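Local structure of secreted protein (Streptomyces lividans TK24, 5LXZ) at residues A178-G182 against S183-T187; S199-D202 against A203-T206; L440-P443 against D444-E447. The protein probably works as a secreted copper-radical oxidase of the galactose oxidase type (family AA5), binding copper ions. The protein carries 1 engineered substitution. All coordinates share one frame; numbering follows the deposited sequence. Where two conformers were deposited one is given.

Interaction 1: A178-G182 against S183-T187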
# COMPACT_ATOMS: atom_id res chain seq x y z
N ALA A 178 -2.59 -11.00 27.86
CA ALA A 178 -3.14 -12.33 28.12
C ALA A 178 -2.56 -12.89 29.42
O ALA A 178 -1.45 -12.57 29.79
CB ALA A 178 -2.82 -13.27 26.99
N GLN A 179 -3.34 -13.72 30.08
CA GLN A 179 -2.88 -14.38 31.33
C GLN A 179 -1.80 -15.41 31.06
O GLN A 179 -0.87 -15.57 31.87
CB GLN A 179 -4.08 -15.00 32.03
CG GLN A 179 -5.11 -13.95 32.43
CD GLN A 179 -6.48 -14.53 32.73
OE1 GLN A 179 -6.83 -14.70 33.90
NE2 GLN A 179 -7.28 -14.81 31.69
N LYS A 180 -1.89 -16.09 29.93
CA LYS A 180 -0.97 -17.17 29.56
C LYS A 180 -0.18 -16.84 28.30
O LYS A 180 -0.65 -16.13 27.42
CB LYS A 180 -1.74 -18.45 29.31
CG LYS A 180 -2.51 -18.97 30.51
CD LYS A 180 -3.04 -20.37 30.24
CE LYS A 180 -4.06 -20.82 31.26
NZ LYS A 180 -4.34 -22.28 31.11
N SER A 181 1.02 -17.41 28.22
CA SER A 181 1.89 -17.22 27.06
C SER A 181 1.39 -17.97 25.87
O SER A 181 0.72 -18.99 26.00
CB SER A 181 3.32 -17.69 27.42
OG SER A 181 3.81 -16.89 28.47
N GLY A 182 1.72 -17.46 24.68
CA GLY A 182 1.54 -18.20 23.46
C GLY A 182 0.59 -17.55 22.46
O GLY A 182 -0.29 -16.76 22.82
N SER A 183 0.77 -17.93 21.20
CA SER A 183 0.01 -17.34 20.11
C SER A 183 -1.46 -17.71 20.10
O SER A 183 -2.25 -16.98 19.55
CB SER A 183 0.66 -17.69 18.78
OG SER A 183 0.62 -19.09 18.62
N ALA A 184 -1.88 -18.78 20.81
CA ALA A 184 -3.29 -19.16 20.87
C ALA A 184 -4.17 -18.09 21.54
O ALA A 184 -5.40 -18.05 21.35
CB ALA A 184 -3.44 -20.48 21.61
N TYR A 185 -3.55 -17.23 22.33
CA TYR A 185 -4.26 -16.20 23.06
C TYR A 185 -4.26 -14.84 22.38
O TYR A 185 -4.79 -13.89 22.94
CB TYR A 185 -3.71 -16.11 24.47
CG TYR A 185 -3.78 -17.46 25.13
CD1 TYR A 185 -5.00 -18.00 25.53
CD2 TYR A 185 -2.62 -18.21 25.31
CE1 TYR A 185 -5.07 -19.26 26.09
CE2 TYR A 185 -2.67 -19.47 25.88
CZ TYR A 185 -3.89 -19.99 26.25
OH TYR A 185 -3.93 -21.23 26.84
N GLU A 186 -3.67 -14.75 21.19
CA GLU A 186 -3.62 -13.51 20.42
C GLU A 186 -4.93 -13.22 19.72
O GLU A 186 -5.71 -14.12 19.41
CB GLU A 186 -2.56 -13.57 19.32
CG GLU A 186 -1.14 -13.78 19.80
CD GLU A 186 -0.16 -13.87 18.63
OE1 GLU A 186 -0.56 -13.64 17.47
OE2 GLU A 186 1.00 -14.22 18.88
N THR A 187 -5.12 -11.94 19.40
CA THR A 187 -6.15 -11.53 18.46
C THR A 187 -5.49 -10.88 17.27
O THR A 187 -4.36 -10.39 17.35
CB THR A 187 -7.17 -10.57 19.09
OG1 THR A 187 -6.57 -9.29 19.27
CG2 THR A 187 -7.68 -11.11 20.42
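The phenol ring of Y185 receives K180 over one face and the backbone carbonyl of S181 at its edge. On the face, K180 CB makes an off-centre CH-pi contact 4.2 Å from the Y185 ring centroid, 30° off the ring normal and displaced toward CE2 and CZ. At the edge, S181 O lies near the ring plane, 3.4 Å from Y185 CE2. The lysine is extended beyond CG and runs outward past the phenol, its CD 3.6 Å from Y185 OH, and its amine continues beyond the ring. Y185 CG sits anti to its own carbonyl carbon (chi1 -55°), which turns the ring back against 180-181, while Y185 CB rests 3.9 Å from A178 CB. A positive phi at G182 (119°) lets the chain swing into the 3-10 turn 183-185, which a weak hydrogen bond from Y185 N to G182 O, 3.3 Å long, helps close. S181 OG bonds to T108, tying this loop between strands 164-177 and 191-195 to the chain just before strand 111-118. Lysine methylenes against a pi face and a carbonyl beside aromatic C-H groups suggest a turn held largely by dispersion and weak electrostatics, with one weak cross-segment hydrogen bond alongside.

Interaction 2: S199-D202 against A203-T206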
# COMPACT_ATOMS: atom_id res chain seq x y z
N SER A 199 -21.85 -4.23 36.38
CA SER A 199 -23.26 -4.59 36.16
C SER A 199 -24.05 -3.32 35.95
O SER A 199 -23.52 -2.21 36.10
CB SER A 199 -23.83 -5.39 37.35
OG SER A 199 -23.47 -4.81 38.59
N GLY A 200 -25.31 -3.51 35.56
CA GLY A 200 -26.24 -2.40 35.46
C GLY A 200 -25.73 -1.31 34.55
O GLY A 200 -25.20 -1.59 33.46
N ALA A 201 -25.89 -0.05 34.96
CA ALA A 201 -25.49 1.09 34.12
C ALA A 201 -23.99 1.08 33.78
O ALA A 201 -23.62 1.39 32.66
CB ALA A 201 -25.88 2.43 34.74
N ASP A 202 -23.16 0.75 34.75
CA ASP A 202 -21.72 0.74 34.52
C ASP A 202 -21.38 -0.24 33.39
O ASP A 202 -20.54 0.06 32.56
CB ASP A 202 -20.94 0.35 35.75
CG ASP A 202 -20.93 1.44 36.84
OD1 ASP A 202 -21.33 2.60 36.61
OD2 ASP A 202 -20.48 1.06 37.95
N ALA A 203 -22.06 -1.38 33.35
CA ALA A 203 -21.85 -2.36 32.27
C ALA A 203 -22.31 -1.84 30.93
O ALA A 203 -21.63 -2.04 29.91
CB ALA A 203 -22.56 -3.66 32.57
N ARG A 204 -23.46 -1.17 30.90
CA ARG A 204 -23.96 -0.60 29.64
C ARG A 204 -23.05 0.52 29.15
O ARG A 204 -22.78 0.63 27.95
CB ARG A 204 -25.38 -0.06 29.80
CG ARG A 204 -26.44 -1.12 30.07
CD ARG A 204 -27.86 -0.55 29.92
NE ARG A 204 -28.10 0.56 30.84
CZ ARG A 204 -28.44 0.45 32.13
NH1 ARG A 204 -28.62 -0.73 32.72
NH2 ARG A 204 -28.64 1.56 32.87
N ASN A 205 -22.49 1.28 30.09
CA ASN A 205 -21.76 2.48 29.76
C ASN A 205 -20.25 2.33 29.58
O ASN A 205 -19.60 3.27 29.15
CB ASN A 205 -21.98 3.50 30.88
CG ASN A 205 -23.43 3.98 30.99
OD1 ASN A 205 -24.16 3.98 30.03
ND2 ASN A 205 -23.81 4.43 32.19
N THR A 206 -19.68 1.18 29.94
CA THR A 206 -18.24 1.02 29.95
C THR A 206 -17.88 -0.19 29.09
O THR A 206 -18.38 -1.28 29.34
CB THR A 206 -17.68 0.81 31.38
OG1 THR A 206 -18.41 1.64 32.28
CG2 THR A 206 -16.21 1.13 31.44
O HOH W 1 -21.62 4.22 34.44
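T206 and D202 make the short polar contact of this helical turn: T206 OG1 donates to D202 O over 2.7 Å, tilted 15° from the carbonyl plane. With OG1 beside its own backbone N (chi1 -39°), the hydroxyl is carried back toward the last turn of the helix. One residue earlier, the side chain of N205 packs its CB and CG against A201 O, the acceptor of N205 N at 2.8 Å. R204 bends at chi3 (-59°) and lays one face of its guanidinium over the backbone of A201, so that A201 CA stands 3.4 Å above the plane, off the centre of the group; R204 NH2 is equally 3.4 Å from A201 CB. These contacts belong to the short helix 200-205, which lies in the GlxA beta barrel domain between strands 191-195 and 206-210; T206 is where the chain leaves helical angles for the strand. Two further backbone bonds set the turn: R204 N bonds to G200 O and A203 N to S199 O. G200 turns the chain with a positive phi. Farther out, a water bridges side chains one turn apart, donating to D202 OD1 at 2.7 Å and accepting from N205 ND2 at 3.1 Å. The same carboxylate oxygen has a salt bridge to K123, and the backbone of N205 is hydrogen-bonded to E119.

Interaction 3: L440-P443 against D444-E447. With EDO (1,2-ethanediol), chain H.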
# COMPACT_ATOMS: atom_id res chain seq x y z
N LEU A 440 7.34 -14.04 -13.76
CA LEU A 440 6.55 -13.24 -14.66
C LEU A 440 5.19 -13.85 -14.86
O LEU A 440 5.08 -15.04 -15.24
CB LEU A 440 7.26 -13.05 -16.01
CG LEU A 440 8.57 -12.29 -16.02
CD1 LEU A 440 9.21 -12.41 -17.38
CD2 LEU A 440 8.41 -10.82 -15.63
N TYR A 441 4.13 -13.09 -14.61
CA TYR A 441 2.77 -13.48 -14.96
C TYR A 441 2.51 -12.99 -16.37
O TYR A 441 2.80 -11.85 -16.71
CB TYR A 441 1.76 -12.84 -14.01
CG TYR A 441 0.35 -13.13 -14.42
CD1 TYR A 441 -0.17 -14.43 -14.35
CD2 TYR A 441 -0.45 -12.14 -14.96
CE1 TYR A 441 -1.46 -14.69 -14.81
CE2 TYR A 441 -1.73 -12.39 -15.36
CZ TYR A 441 -2.24 -13.67 -15.30
OH TYR A 441 -3.52 -13.91 -15.74
N HIS A 442 1.97 -13.87 -17.20
CA HIS A 442 1.67 -13.56 -18.56
C HIS A 442 0.15 -13.57 -18.71
O HIS A 442 -0.45 -14.64 -18.65
CB HIS A 442 2.30 -14.63 -19.44
CG HIS A 442 3.79 -14.61 -19.42
ND1 HIS A 442 4.52 -13.60 -20.02
CD2 HIS A 442 4.68 -15.45 -18.87
CE1 HIS A 442 5.81 -13.84 -19.84
NE2 HIS A 442 5.94 -14.96 -19.16
N PRO A 443 -0.50 -12.40 -18.84
CA PRO A 443 -1.99 -12.40 -18.92
C PRO A 443 -2.56 -13.16 -20.12
O PRO A 443 -3.65 -13.72 -20.03
CB PRO A 443 -2.36 -10.91 -18.99
CG PRO A 443 -1.18 -10.19 -18.46
CD PRO A 443 0.04 -11.04 -18.70
N ASP A 444 -1.80 -13.21 -21.21
CA ASP A 444 -2.28 -13.88 -22.43
C ASP A 444 -2.34 -15.42 -22.28
O ASP A 444 -3.22 -16.06 -22.87
CB ASP A 444 -1.52 -13.41 -23.69
CG ASP A 444 0.01 -13.63 -23.62
OD1 ASP A 444 0.54 -14.07 -22.58
OD2 ASP A 444 0.68 -13.32 -24.64
N THR A 445 -1.46 -16.00 -21.46
CA THR A 445 -1.49 -17.44 -21.20
C THR A 445 -2.07 -17.78 -19.82
O THR A 445 -2.35 -18.93 -19.50
CB THR A 445 -0.08 -18.02 -21.27
OG1 THR A 445 0.74 -17.42 -20.25
CG2 THR A 445 0.52 -17.78 -22.68
N ASN A 446 -2.26 -16.75 -18.99
CA ASN A 446 -2.68 -16.96 -17.59
C ASN A 446 -1.79 -17.89 -16.81
O ASN A 446 -2.26 -18.64 -15.95
CB ASN A 446 -4.15 -17.38 -17.53
CG ASN A 446 -4.78 -17.17 -16.16
OD1 ASN A 446 -4.42 -16.27 -15.40
ND2 ASN A 446 -5.75 -17.98 -15.86
N GLU A 447 -0.48 -17.79 -17.07
CA GLU A 447 0.48 -18.60 -16.35
C GLU A 447 1.62 -17.78 -15.82
O GLU A 447 1.91 -16.71 -16.33
CB GLU A 447 1.07 -19.70 -17.28
CG GLU A 447 0.03 -20.66 -17.86
CD GLU A 447 -0.46 -21.72 -16.90
OE1 GLU A 447 -0.37 -21.58 -15.66
OE2 GLU A 447 -0.98 -22.75 -17.42
C1 EDO H . -4.88 -21.50 -13.61
O1 EDO H . -6.29 -21.24 -13.62
C2 EDO H . -4.25 -20.63 -14.69
O2 EDO H . -3.00 -21.13 -15.17
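Y441 and N446 both carry CG anti to the backbone N (chi1 175° and -161°), and these torsions bring phenol and amide together beside the turn. Y441 OH donates to N446 OD1 over a short 2.5 Å, tilted 23° from the amide carbonyl plane. The amide oxygen lies at the edge of the phenol, in the ring plane, yet the amide itself stands nearly perpendicular to the ring. N446 thus closes over the end of a side chain that is buried against P399 and I385. In the backbone, H442 N donates to E447 O at 3.0 Å, within the antiparallel hydrogen-bonded pair of the hairpin. H442 O gathers weaker bonds, from N446 N at 2.8 Å and from T445 N at 3.3 Å. T445 OG1 packs 3.3 Å from H442 CB, while H442 NE2 is held by E449 on the next strand. An ethanediol, probably from the crystallisation liquor, donates through O2 to N446 O. N446 takes a positive phi and, with E447, faces the single residue H442: a G1 beta bulge. It closes the hairpin joining strands 438-442 and 447-450, the last two strands of a four-stranded antiparallel Kelch blade in the beta-propeller.

All three contacts are local, formed by neighbouring residues where the chain turns, but their settings differ. Interactions 1 and 2 are surface contacts of the same beta barrel domain, with centres 27 Å apart: one shapes a loop between strands 164-177 and 191-195, the other the short helix between 191-195 and 206-210. Interaction 3, its centre 58 Å from that of interaction 2 and on the opposite side of the chain's centre, is partly buried in a Kelch blade. The chemistry differs as well: aliphatic-aromatic packing in the loop, backbone i to i+4 bonds and a water bridge in the helix, and a phenol-amide bond beside a bulged hairpin, where the buried tyrosine has a polar partner.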